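Local coordinates for protein argonaute (Methanocaldococcus jannaschii, PDB 5G5S) that uses short single-stranded DNA guides to bind and slice complementary DNA strands, and may thereby defend its host against invading genetic elements, at residues Val8-Asn13 and Thr609-Ile614; Val194-Ser199 and Glu248-Gln253; Leu200-Ala203 and Gln207-Glu210; Asn603-Phe608 and Ser616-Asp621. All coordinates share one frame; numbering follows the deposited sequence.

Contact 1: residues Val8-Asn13 and Thr609-Ile614; sequences VTYKIN and TSDYRI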
loop_
_atom_site.group_PDB
_atom_site.type_symbol
_atom_site.label_atom_id
_atom_site.label_comp_id
_atom_site.label_asym_id
_atom_site.label_seq_id
_atom_site.Cartn_x
_atom_site.Cartn_y
_atom_site.Cartn_z
ATOM N N VAL A 8 -16.455 -5.980 -21.734
ATOM C CA VAL A 8 -16.198 -7.407 -21.521
ATOM C C VAL A 8 -16.926 -7.777 -20.233
ATOM O O VAL A 8 -16.788 -7.095 -19.222
ATOM C CB VAL A 8 -14.704 -7.837 -21.505
ATOM C CG1 VAL A 8 -14.585 -9.354 -21.632
ATOM C CG2 VAL A 8 -13.908 -7.157 -22.620
ATOM N N THR A 9 -17.745 -8.815 -20.296
ATOM C CA THR A 9 -18.565 -9.273 -19.182
ATOM C C THR A 9 -17.803 -10.257 -18.298
ATOM O O THR A 9 -17.185 -11.186 -18.816
ATOM C CB THR A 9 -19.969 -9.678 -19.693
ATOM O OG1 THR A 9 -20.818 -9.974 -18.596
ATOM C CG2 THR A 9 -19.946 -10.853 -20.666
ATOM N N TYR A 10 -17.784 -10.012 -16.976
ATOM C CA TYR A 10 -17.081 -10.842 -15.986
ATOM C C TYR A 10 -17.865 -10.938 -14.696
ATOM O O TYR A 10 -18.557 -9.988 -14.324
ATOM C CB TYR A 10 -15.659 -10.300 -15.669
ATOM C CG TYR A 10 -14.646 -10.504 -16.772
ATOM C CD1 TYR A 10 -14.360 -11.778 -17.254
ATOM C CD2 TYR A 10 -13.965 -9.427 -17.328
ATOM C CE1 TYR A 10 -13.462 -11.970 -18.303
ATOM C CE2 TYR A 10 -13.035 -9.611 -18.352
ATOM C CZ TYR A 10 -12.794 -10.885 -18.842
ATOM O OH TYR A 10 -11.891 -11.087 -19.859
ATOM N N LYS A 11 -17.713 -12.064 -13.990
ATOM C CA LYS A 11 -18.353 -12.334 -12.707
ATOM C C LYS A 11 -17.552 -11.737 -11.543
ATOM O O LYS A 11 -16.318 -11.802 -11.537
ATOM C CB LYS A 11 -18.527 -13.848 -12.491
ATOM C CG LYS A 11 -19.488 -14.520 -13.463
ATOM C CD LYS A 11 -18.741 -15.346 -14.494
ATOM C CE LYS A 11 -19.689 -16.045 -15.434
ATOM N NZ LYS A 11 -18.974 -16.665 -16.581
ATOM N N ILE A 12 -18.271 -11.174 -10.554
ATOM C CA ILE A 12 -17.715 -10.609 -9.318
ATOM C C ILE A 12 -18.383 -11.311 -8.122
ATOM O O ILE A 12 -19.445 -11.908 -8.288
ATOM C CB ILE A 12 -17.797 -9.039 -9.231
ATOM C CG1 ILE A 12 -19.247 -8.517 -9.326
ATOM C CG2 ILE A 12 -16.886 -8.359 -10.260
ATOM C CD1 ILE A 12 -19.483 -7.163 -8.602
ATOM N N ASN A 13 -17.768 -11.239 -6.934
ATOM C CA ASN A 13 -18.272 -11.858 -5.704
ATOM C C ASN A 13 -19.460 -11.095 -5.041
ATOM O O ASN A 13 -19.484 -10.905 -3.818
ATOM C CB ASN A 13 -17.104 -12.075 -4.711
ATOM C CG ASN A 13 -16.454 -10.804 -4.194
ATOM O OD1 ASN A 13 -16.446 -9.754 -4.838
ATOM N ND2 ASN A 13 -15.939 -10.867 -2.992
ATOM N N THR A 609 -11.752 -13.715 -12.791
ATOM C CA THR A 609 -11.028 -13.716 -14.067
ATOM C C THR A 609 -9.505 -13.590 -13.930
ATOM O O THR A 609 -9.001 -13.023 -12.957
ATOM C CB THR A 609 -11.572 -12.632 -15.029
ATOM O OG1 THR A 609 -11.031 -12.890 -16.324
ATOM C CG2 THR A 609 -11.210 -11.189 -14.595
ATOM N N SER A 610 -8.788 -14.031 -14.962
ATOM C CA SER A 610 -7.334 -13.911 -15.039
ATOM C C SER A 610 -6.963 -12.734 -15.952
ATOM O O SER A 610 -5.783 -12.401 -16.090
ATOM C CB SER A 610 -6.707 -15.211 -15.530
ATOM O OG SER A 610 -6.943 -16.243 -14.589
ATOM N N ASP A 611 -7.980 -12.093 -16.554
ATOM C CA ASP A 611 -7.815 -10.918 -17.409
ATOM C C ASP A 611 -7.477 -9.675 -16.549
ATOM O O ASP A 611 -7.750 -9.647 -15.346
ATOM C CB ASP A 611 -9.067 -10.699 -18.285
ATOM C CG ASP A 611 -8.923 -9.683 -19.415
ATOM O OD1 ASP A 611 -7.764 -9.380 -19.808
ATOM O OD2 ASP A 611 -9.966 -9.187 -19.904
ATOM N N TYR A 612 -6.838 -8.684 -17.170
ATOM C CA TYR A 612 -6.338 -7.478 -16.530
ATOM C C TYR A 612 -6.455 -6.297 -17.485
ATOM O O TYR A 612 -6.855 -6.494 -18.630
ATOM C CB TYR A 612 -4.873 -7.695 -16.086
ATOM C CG TYR A 612 -3.912 -7.952 -17.233
ATOM C CD1 TYR A 612 -3.787 -9.220 -17.797
ATOM C CD2 TYR A 612 -3.126 -6.926 -17.753
ATOM C CE1 TYR A 612 -2.938 -9.450 -18.877
ATOM C CE2 TYR A 612 -2.271 -7.146 -18.833
ATOM C CZ TYR A 612 -2.157 -8.416 -19.373
ATOM O OH TYR A 612 -1.274 -8.644 -20.404
ATOM N N ARG A 613 -6.073 -5.072 -17.027
ATOM C CA ARG A 613 -6.173 -3.822 -17.796
ATOM C C ARG A 613 -7.690 -3.545 -17.984
ATOM O O ARG A 613 -8.109 -3.019 -19.011
ATOM C CB ARG A 613 -5.404 -3.948 -19.137
ATOM C CG ARG A 613 -5.063 -2.646 -19.845
ATOM C CD ARG A 613 -4.347 -2.924 -21.162
ATOM N NE ARG A 613 -5.244 -2.748 -22.306
ATOM C CZ ARG A 613 -4.884 -2.845 -23.583
ATOM N NH1 ARG A 613 -3.631 -3.147 -23.908
ATOM N NH2 ARG A 613 -5.774 -2.645 -24.547
ATOM N N ILE A 614 -8.499 -3.897 -16.943
ATOM C CA ILE A 614 -9.962 -3.775 -16.901
ATOM C C ILE A 614 -10.490 -2.997 -15.690
ATOM O O ILE A 614 -9.895 -3.022 -14.611
ATOM C CB ILE A 614 -10.696 -5.147 -17.099
ATOM C CG1 ILE A 614 -10.297 -6.183 -16.014
ATOM C CG2 ILE A 614 -10.498 -5.693 -18.525
ATOM C CD1 ILE A 614 -11.293 -7.326 -15.826
#
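The ring of Tyr10 is held by three side chains of the 609-614 loop, each meeting a different part of it. Thr609 lies over one face: its CB sits 4.0 Å from the ring centroid, a CH-pi contact displaced toward the rim, and its OG1 comes within 3.3 Å of Tyr10 CE1. At the edge, near the ring plane, is the carboxylate of Asp611, turned 67° against the ring. Tyr10 OH donates to Asp611 OD2 over 2.7 Å, reaching that oxygen on its anti side but 32° out of the carboxylate plane. Ile614 approaches obliquely, with CD1 3.7 Å from Tyr10 CD2.

A local turn fixes the loop side. Thr609 OG1, swung anti to its own nitrogen (chi1 -167°), accepts from Asp611 N in an ST turn, at 3.2 Å and nearly straight, so the hydroxyl over the ring is also tied to the residue that receives the phenol. The other carboxylate oxygen, Asp611 OD1, pairs with Lys308, which probably stabilises the negative charge.

Strand 302-308 runs between strands 7-12 and 614-618, antiparallel to both, and its Phe306 touches Tyr10 and Ile614. The contact thus bridges over that strand, joining the N-terminal strand to the PIWI loop leading into strand 614-618.

Contact 2: residues Val194-Ser199 and Glu248-Gln253; sequences VRYTIS and EPFAPQ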
loop_
_atom_site.group_PDB
_atom_site.type_symbol
_atom_site.label_atom_id
_atom_site.label_comp_id
_atom_site.label_asym_id
_atom_site.label_seq_id
_atom_site.Cartn_x
_atom_site.Cartn_y
_atom_site.Cartn_z
ATOM N N VAL A 194 -6.728 -8.855 18.646
ATOM C CA VAL A 194 -6.273 -7.481 18.435
ATOM C C VAL A 194 -5.081 -7.484 17.474
ATOM O O VAL A 194 -4.040 -8.065 17.792
ATOM C CB VAL A 194 -6.011 -6.678 19.748
ATOM C CG1 VAL A 194 -7.321 -6.351 20.463
ATOM C CG2 VAL A 194 -5.041 -7.402 20.688
ATOM N N ARG A 195 -5.262 -6.886 16.280
ATOM C CA ARG A 195 -4.230 -6.798 15.243
ATOM C C ARG A 195 -3.608 -5.394 15.157
ATOM O O ARG A 195 -4.301 -4.424 14.840
ATOM C CB ARG A 195 -4.773 -7.262 13.883
ATOM C CG ARG A 195 -4.062 -8.490 13.349
ATOM C CD ARG A 195 -4.813 -9.123 12.201
ATOM N NE ARG A 195 -5.613 -10.267 12.640
ATOM C CZ ARG A 195 -6.263 -11.088 11.820
ATOM N NH1 ARG A 195 -6.213 -10.904 10.506
ATOM N NH2 ARG A 195 -6.965 -12.102 12.308
ATOM N N TYR A 196 -2.303 -5.296 15.476
ATOM C CA TYR A 196 -1.533 -4.051 15.472
ATOM C C TYR A 196 -0.595 -3.959 14.275
ATOM O O TYR A 196 -0.390 -4.948 13.573
ATOM C CB TYR A 196 -0.731 -3.885 16.781
ATOM C CG TYR A 196 -1.564 -3.994 18.037
ATOM C CD1 TYR A 196 -2.558 -3.061 18.321
ATOM C CD2 TYR A 196 -1.359 -5.026 18.946
ATOM C CE1 TYR A 196 -3.346 -3.169 19.466
ATOM C CE2 TYR A 196 -2.137 -5.143 20.097
ATOM C CZ TYR A 196 -3.129 -4.210 20.353
ATOM O OH TYR A 196 -3.897 -4.315 21.486
ATOM N N THR A 197 -0.040 -2.756 14.039
ATOM C CA THR A 197 0.908 -2.483 12.959
ATOM C C THR A 197 2.153 -1.846 13.546
ATOM O O THR A 197 2.047 -0.856 14.278
ATOM C CB THR A 197 0.295 -1.586 11.879
ATOM O OG1 THR A 197 -0.281 -0.440 12.504
ATOM C CG2 THR A 197 -0.741 -2.309 11.020
ATOM N N ILE A 198 3.328 -2.430 13.250
ATOM C CA ILE A 198 4.611 -1.903 13.711
ATOM C C ILE A 198 4.871 -0.603 12.942
ATOM O O ILE A 198 4.713 -0.567 11.716
ATOM C CB ILE A 198 5.770 -2.925 13.524
ATOM C CG1 ILE A 198 5.455 -4.292 14.198
ATOM C CG2 ILE A 198 7.106 -2.344 14.030
ATOM C CD1 ILE A 198 6.143 -5.502 13.565
ATOM N N SER A 199 5.215 0.471 13.672
ATOM C CA SER A 199 5.499 1.782 13.084
ATOM C C SER A 199 6.832 2.354 13.553
ATOM O O SER A 199 7.353 3.248 12.889
ATOM C CB SER A 199 4.361 2.763 13.350
ATOM O OG SER A 199 3.248 2.513 12.507
ATOM N N GLU A 248 1.952 2.616 24.664
ATOM C CA GLU A 248 2.642 1.682 25.551
ATOM C C GLU A 248 3.826 0.974 24.853
ATOM O O GLU A 248 3.769 0.759 23.634
ATOM C CB GLU A 248 1.647 0.651 26.123
ATOM N N PRO A 249 4.906 0.610 25.599
ATOM C CA PRO A 249 6.038 -0.084 24.961
ATOM C C PRO A 249 5.775 -1.576 24.748
ATOM O O PRO A 249 5.160 -2.241 25.590
ATOM C CB PRO A 249 7.206 0.155 25.932
ATOM C CG PRO A 249 6.642 0.952 27.096
ATOM C CD PRO A 249 5.157 0.798 27.042
ATOM N N PHE A 250 6.272 -2.100 23.616
ATOM C CA PHE A 250 6.119 -3.500 23.203
ATOM C C PHE A 250 7.437 -4.271 23.311
ATOM O O PHE A 250 8.510 -3.696 23.115
ATOM C CB PHE A 250 5.594 -3.551 21.760
ATOM C CG PHE A 250 4.138 -3.182 21.600
ATOM C CD1 PHE A 250 3.693 -1.896 21.885
ATOM C CD2 PHE A 250 3.216 -4.113 21.137
ATOM C CE1 PHE A 250 2.350 -1.555 21.733
ATOM C CE2 PHE A 250 1.871 -3.771 20.979
ATOM C CZ PHE A 250 1.450 -2.489 21.268
ATOM N N ALA A 251 7.352 -5.567 23.626
ATOM C CA ALA A 251 8.515 -6.451 23.716
ATOM C C ALA A 251 8.391 -7.494 22.580
ATOM O O ALA A 251 7.493 -8.341 22.650
ATOM C CB ALA A 251 8.563 -7.127 25.078
ATOM N N PRO A 252 9.228 -7.406 21.497
ATOM C CA PRO A 252 9.096 -8.344 20.359
ATOM C C PRO A 252 8.965 -9.836 20.672
ATOM O O PRO A 252 8.332 -10.551 19.900
ATOM C CB PRO A 252 10.308 -8.020 19.477
ATOM C CG PRO A 252 11.211 -7.184 20.326
ATOM C CD PRO A 252 10.303 -6.430 21.235
ATOM N N GLN A 253 9.502 -10.288 21.823
ATOM C CA GLN A 253 9.398 -11.668 22.314
ATOM C C GLN A 253 7.939 -12.039 22.647
ATOM O O GLN A 253 7.573 -13.210 22.560
ATOM C CB GLN A 253 10.288 -11.859 23.562
ATOM C CG GLN A 253 10.683 -13.313 23.847
ATOM C CD GLN A 253 11.632 -13.511 25.016
ATOM O OE1 GLN A 253 12.457 -12.656 25.356
ATOM N NE2 GLN A 253 11.589 -14.693 25.606
#
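Tyr196 and Phe250 meet as a T-shaped pair, the edge of the phenylalanine directed at the face of the tyrosine. The ring planes stand 79° apart and the centroids are separated by 5.7 Å. The closest approach is 4.0 Å, from Phe250 CE2 to Tyr196 CD2, while Phe250 CZ also lies over the tyrosine face. No hydrogen bond joins the two segments, so the pair rests on aromatic packing alone.

Both side chains adopt the same kind of first torsion. In Tyr196, CG stands opposite the carbonyl carbon and beside the backbone nitrogen (chi1 -54°); Phe250 does likewise (chi1 -73°). Each CB points toward the other segment, and these matching torsions bring one ring in from the strand and the other from the loop, the side chains crossing at about a right angle. Rotation about the CB-CG bonds then leaves the phenylalanine with its CE2/CZ edge toward the tyrosine face.

The setting is the PAZ domain, the module that receives the 3' end of the guide DNA, and Tyr196 is itself one of the residues that interact with that end. Its side chain is about 9 Å from that of Tyr219 and about 9 Å from that of Lys193, both of which also interact with the guide. Phe250 is thus probably a second-shell neighbour, its edge set against a face of a guide-contacting ring. Tyr196 also touches Ile186 on strand 185-188, an antiparallel partner of its own strand 194-200. Phe250 rests against Cys243 of strand 242-243, and its backbone is hydrogen-bonded to that of Met241, just before that strand.

Contact 3: residues Leu200-Ala203 and Gln207-Glu210; sequences LVDA and QKIE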
loop_
_atom_site.group_PDB
_atom_site.type_symbol
_atom_site.label_atom_id
_atom_site.label_comp_id
_atom_site.label_asym_id
_atom_site.label_seq_id
_atom_site.Cartn_x
_atom_site.Cartn_y
_atom_site.Cartn_z
ATOM N N LEU A 200 7.398 1.832 14.675
ATOM C CA LEU A 200 8.685 2.276 15.231
ATOM C C LEU A 200 9.349 1.266 16.169
ATOM O O LEU A 200 8.699 0.336 16.625
ATOM C CB LEU A 200 8.545 3.639 15.958
ATOM C CG LEU A 200 8.904 4.891 15.154
ATOM C CD1 LEU A 200 8.418 6.144 15.856
ATOM C CD2 LEU A 200 10.406 4.970 14.855
ATOM N N VAL A 201 10.652 1.472 16.456
ATOM C CA VAL A 201 11.478 0.698 17.396
ATOM C C VAL A 201 12.148 1.677 18.412
ATOM O O VAL A 201 11.796 2.865 18.440
ATOM C CB VAL A 201 12.508 -0.257 16.718
ATOM C CG1 VAL A 201 11.824 -1.410 15.983
ATOM C CG2 VAL A 201 13.460 0.503 15.798
ATOM N N ASP A 202 13.096 1.170 19.240
ATOM C CA ASP A 202 13.858 1.908 20.264
ATOM C C ASP A 202 14.977 1.011 20.826
ATOM O O ASP A 202 14.920 -0.213 20.688
ATOM C CB ASP A 202 12.930 2.415 21.400
ATOM C CG ASP A 202 13.550 3.349 22.424
ATOM O OD1 ASP A 202 14.291 4.278 22.016
ATOM O OD2 ASP A 202 13.250 3.187 23.631
ATOM N N ALA A 203 15.994 1.632 21.445
ATOM C CA ALA A 203 17.161 0.977 22.042
ATOM C C ALA A 203 16.799 -0.076 23.105
ATOM O O ALA A 203 15.814 0.114 23.828
ATOM C CB ALA A 203 18.085 2.026 22.648
ATOM N N GLN A 207 15.584 -2.388 32.178
ATOM C CA GLN A 207 14.676 -1.792 33.167
ATOM C C GLN A 207 13.211 -1.838 32.677
ATOM O O GLN A 207 12.335 -2.284 33.426
ATOM C CB GLN A 207 15.106 -0.356 33.512
ATOM N N LYS A 208 12.966 -1.403 31.410
ATOM C CA LYS A 208 11.660 -1.384 30.737
ATOM C C LYS A 208 11.089 -2.800 30.551
ATOM O O LYS A 208 9.887 -2.992 30.738
ATOM C CB LYS A 208 11.764 -0.684 29.373
ATOM C CG LYS A 208 11.561 0.822 29.412
ATOM C CD LYS A 208 12.048 1.446 28.112
ATOM C CE LYS A 208 11.694 2.902 27.967
ATOM N NZ LYS A 208 11.976 3.385 26.588
ATOM N N ILE A 209 11.953 -3.783 30.180
ATOM C CA ILE A 209 11.591 -5.196 29.976
ATOM C C ILE A 209 10.917 -5.768 31.250
ATOM O O ILE A 209 9.902 -6.468 31.148
ATOM C CB ILE A 209 12.818 -6.026 29.453
ATOM C CG1 ILE A 209 13.167 -5.708 27.976
ATOM C CG2 ILE A 209 12.675 -7.537 29.676
ATOM C CD1 ILE A 209 12.132 -6.127 26.869
ATOM N N GLU A 210 11.454 -5.407 32.435
ATOM C CA GLU A 210 10.919 -5.776 33.747
ATOM C C GLU A 210 9.556 -5.090 33.973
ATOM O O GLU A 210 8.614 -5.747 34.426
ATOM C CB GLU A 210 11.900 -5.357 34.866
ATOM C CG GLU A 210 13.116 -6.253 35.046
ATOM C CD GLU A 210 12.853 -7.633 35.618
ATOM O OE1 GLU A 210 11.979 -7.764 36.507
ATOM O OE2 GLU A 210 13.544 -8.585 35.191
#
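Lys208 NZ meets Asp202 OD2 at 3.2 Å, a salt bridge made by one carboxylate oxygen and the end of the lysine chain. The ammonium group has a second partner in Tyr242 OH, although that hydrogen bond is weak, so aspartate and tyrosine share the same nitrogen.

Reach decides the geometry. Lys208 is extended beyond CG, with its last three torsions all close to 180°, and this straight chain carries NZ away from helix 206-219 to the loop that precedes it. Asp202 comes from the other side with CG anti to its backbone nitrogen (chi1 -172°), and the two side chains cross at about a right angle. Apart from this ion pair, the segments make no close contact.

In the PAZ domain, strand 194-200 leads through this loop into helix 206-219, and the bridge spans the turn of the chain between them. Tyr242 lies on strand 242-243, an antiparallel partner of strand 194-200, and its backbone is hydrogen-bonded to that of Leu200. The lysine thus connects the helix with the loop at Asp202 and, more weakly, with strand 242-243. Because the pair lies at the surface, solvent probably screens the attraction between its charges, and the bridge is likely to be modest in strength.

Contact 4: residues Asn603-Phe608 and Ser616-Asp621; sequences NKYKVF and SVFGND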
loop_
_atom_site.group_PDB
_atom_site.type_symbol
_atom_site.label_atom_id
_atom_site.label_comp_id
_atom_site.label_asym_id
_atom_site.label_seq_id
_atom_site.Cartn_x
_atom_site.Cartn_y
_atom_site.Cartn_z
ATOM N N ASN A 603 -9.731 -4.370 0.140
ATOM C CA ASN A 603 -11.172 -4.317 -0.053
ATOM C C ASN A 603 -11.739 -5.734 -0.192
ATOM O O ASN A 603 -10.987 -6.701 -0.234
ATOM C CB ASN A 603 -11.532 -3.392 -1.238
ATOM C CG ASN A 603 -11.076 -3.905 -2.586
ATOM O OD1 ASN A 603 -11.800 -4.626 -3.262
ATOM N ND2 ASN A 603 -9.868 -3.549 -2.998
ATOM N N LYS A 604 -13.055 -5.851 -0.191
ATOM C CA LYS A 604 -13.807 -7.103 -0.227
ATOM C C LYS A 604 -14.152 -7.637 -1.625
ATOM O O LYS A 604 -14.617 -8.775 -1.724
ATOM C CB LYS A 604 -15.078 -6.962 0.635
ATOM C CG LYS A 604 -14.766 -6.530 2.068
ATOM C CD LYS A 604 -16.033 -6.455 2.872
ATOM C CE LYS A 604 -15.800 -6.292 4.361
ATOM N NZ LYS A 604 -15.384 -4.915 4.705
ATOM N N TYR A 605 -13.930 -6.838 -2.695
ATOM C CA TYR A 605 -14.249 -7.240 -4.076
ATOM C C TYR A 605 -13.300 -8.256 -4.643
ATOM O O TYR A 605 -12.110 -8.215 -4.353
ATOM C CB TYR A 605 -14.319 -6.043 -5.044
ATOM C CG TYR A 605 -15.479 -5.096 -4.829
ATOM C CD1 TYR A 605 -16.759 -5.415 -5.273
ATOM C CD2 TYR A 605 -15.277 -3.832 -4.286
ATOM C CE1 TYR A 605 -17.817 -4.517 -5.138
ATOM C CE2 TYR A 605 -16.327 -2.934 -4.129
ATOM C CZ TYR A 605 -17.598 -3.280 -4.557
ATOM O OH TYR A 605 -18.631 -2.396 -4.394
ATOM N N LYS A 606 -13.830 -9.143 -5.503
ATOM C CA LYS A 606 -13.090 -10.164 -6.240
ATOM C C LYS A 606 -13.701 -10.272 -7.613
ATOM O O LYS A 606 -14.923 -10.348 -7.727
ATOM C CB LYS A 606 -13.169 -11.556 -5.558
ATOM C CG LYS A 606 -12.406 -11.717 -4.253
ATOM C CD LYS A 606 -10.884 -11.548 -4.403
ATOM C CE LYS A 606 -10.199 -11.248 -3.082
ATOM N NZ LYS A 606 -10.665 -9.975 -2.452
ATOM N N VAL A 607 -12.857 -10.299 -8.652
ATOM C CA VAL A 607 -13.283 -10.477 -10.046
ATOM C C VAL A 607 -12.848 -11.883 -10.447
ATOM O O VAL A 607 -11.661 -12.209 -10.379
ATOM C CB VAL A 607 -12.752 -9.389 -11.019
ATOM C CG1 VAL A 607 -13.504 -9.441 -12.348
ATOM C CG2 VAL A 607 -12.861 -7.996 -10.405
ATOM N N PHE A 608 -13.819 -12.736 -10.814
ATOM C CA PHE A 608 -13.552 -14.125 -11.162
ATOM C C PHE A 608 -12.985 -14.245 -12.591
ATOM O O PHE A 608 -13.651 -14.766 -13.488
ATOM C CB PHE A 608 -14.804 -15.004 -10.925
ATOM C CG PHE A 608 -15.495 -14.912 -9.572
ATOM C CD1 PHE A 608 -14.827 -14.401 -8.455
ATOM C CD2 PHE A 608 -16.792 -15.388 -9.403
ATOM C CE1 PHE A 608 -15.468 -14.312 -7.216
ATOM C CE2 PHE A 608 -17.419 -15.332 -8.155
ATOM C CZ PHE A 608 -16.754 -14.798 -7.071
ATOM N N SER A 616 -14.486 -1.414 -13.899
ATOM C CA SER A 616 -15.948 -1.322 -13.881
ATOM C C SER A 616 -16.428 -0.500 -12.677
ATOM O O SER A 616 -15.605 -0.051 -11.877
ATOM C CB SER A 616 -16.585 -2.706 -13.913
ATOM O OG SER A 616 -17.966 -2.616 -14.209
ATOM N N VAL A 617 -17.748 -0.224 -12.602
ATOM C CA VAL A 617 -18.362 0.559 -11.526
ATOM C C VAL A 617 -19.495 -0.271 -10.905
ATOM O O VAL A 617 -20.413 -0.683 -11.609
ATOM C CB VAL A 617 -18.842 1.970 -11.995
ATOM C CG1 VAL A 617 -19.619 2.695 -10.895
ATOM C CG2 VAL A 617 -17.676 2.833 -12.474
ATOM N N PHE A 618 -19.414 -0.540 -9.597
ATOM C CA PHE A 618 -20.457 -1.295 -8.913
ATOM C C PHE A 618 -20.999 -0.469 -7.746
ATOM O O PHE A 618 -20.274 -0.224 -6.769
ATOM C CB PHE A 618 -19.949 -2.677 -8.472
ATOM C CG PHE A 618 -21.045 -3.627 -8.053
ATOM C CD1 PHE A 618 -21.928 -4.156 -8.991
ATOM C CD2 PHE A 618 -21.178 -4.016 -6.726
ATOM C CE1 PHE A 618 -22.934 -5.046 -8.605
ATOM C CE2 PHE A 618 -22.193 -4.893 -6.337
ATOM C CZ PHE A 618 -23.068 -5.399 -7.280
ATOM N N GLY A 619 -22.245 -0.008 -7.900
ATOM C CA GLY A 619 -22.953 0.839 -6.941
ATOM C C GLY A 619 -22.121 2.000 -6.436
ATOM O O GLY A 619 -21.884 2.125 -5.226
ATOM N N ASN A 620 -21.631 2.828 -7.372
ATOM C CA ASN A 620 -20.739 3.976 -7.100
ATOM C C ASN A 620 -19.256 3.654 -6.820
ATOM O O ASN A 620 -18.455 4.578 -6.751
ATOM C CB ASN A 620 -21.337 4.994 -6.104
ATOM C CG ASN A 620 -22.720 5.473 -6.489
ATOM O OD1 ASN A 620 -23.661 5.421 -5.687
ATOM N ND2 ASN A 620 -22.889 5.912 -7.738
ATOM N N ASP A 621 -18.876 2.368 -6.682
ATOM C CA ASP A 621 -17.461 2.014 -6.459
ATOM C C ASP A 621 -16.798 1.596 -7.753
ATOM O O ASP A 621 -17.355 0.805 -8.502
ATOM C CB ASP A 621 -17.291 0.864 -5.446
ATOM C CG ASP A 621 -17.726 1.123 -4.018
ATOM O OD1 ASP A 621 -17.695 2.302 -3.586
ATOM O OD2 ASP A 621 -18.032 0.139 -3.309
#
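Tyr605 reaches across to the end of strand 614-618 and the turn beyond it with its phenol end, meeting Asp621 and Phe618 along the ring's edge. Tyr605 OH donates to Asp621 OD2 over 2.8 Å, using the anti lone pair of that oxygen. The carboxylate stands almost upright against the phenol, their planes 84° apart, while OD2 itself stays in the plane of the tyrosine ring. Phe618 is met at an oblique inclination: its CD2 is 3.8 Å from Tyr605 CE1, and the phenol oxygen lies in the plane of the phenylalanine ring, at its edge.

The first torsions bring the partners together. Phe618 has CG anti to the backbone nitrogen (chi1 -166°), whereas Asp621 has CG anti to the carbonyl carbon (chi1 -65°), and both CB atoms point toward the tyrosine. They are the end residues of a type I' beta turn, a two-residue hairpin connection in which strand 614-618 folds back into strand 621-625 of the PIWI sheet. Phe618 N bonds to Asp621 O at 2.7 Å and Asp621 N to Phe618 O at 2.9 Å, fixing the spacing of the two side chains.

On the loop side, Asn603 OD1 accepts from Tyr605 N at 3.1 Å in an Asx turn, and the same oxygen lies in plane at the edge of the tyrosine ring. All three touching residues are buried, so the phenol bond satisfies polar groups within the interior. Phe618 also stacks on His147 and meets Tyr152 edge-to-face, while Lys637 of strand 636-645 touches both Tyr605 and Asp621.

The four contacts fall into two pairs. Contacts 1 and 4 have centres 10 Å apart and reach the same sheet. Their segments alternate along the chain and touch directly: Lys11 O is 2.8 Å from Phe608 N, and Asn13 OD1 is 2.8 Å from Lys606 N, both probable hydrogen bonds. Contacts 2 and 3, with centres 11 Å apart, share the PAZ domain and meet where Ala251 CB packs against Ile209 CD1 at 4.1 Å. Of the four, only contact 2 includes a residue that binds the guide, Tyr196; the others lie away from the guide-binding and catalytic residues. The centres of contacts 1 and 2 lie 38 Å apart, and the nearest atoms of contacts 2 and 4 about 12 Å.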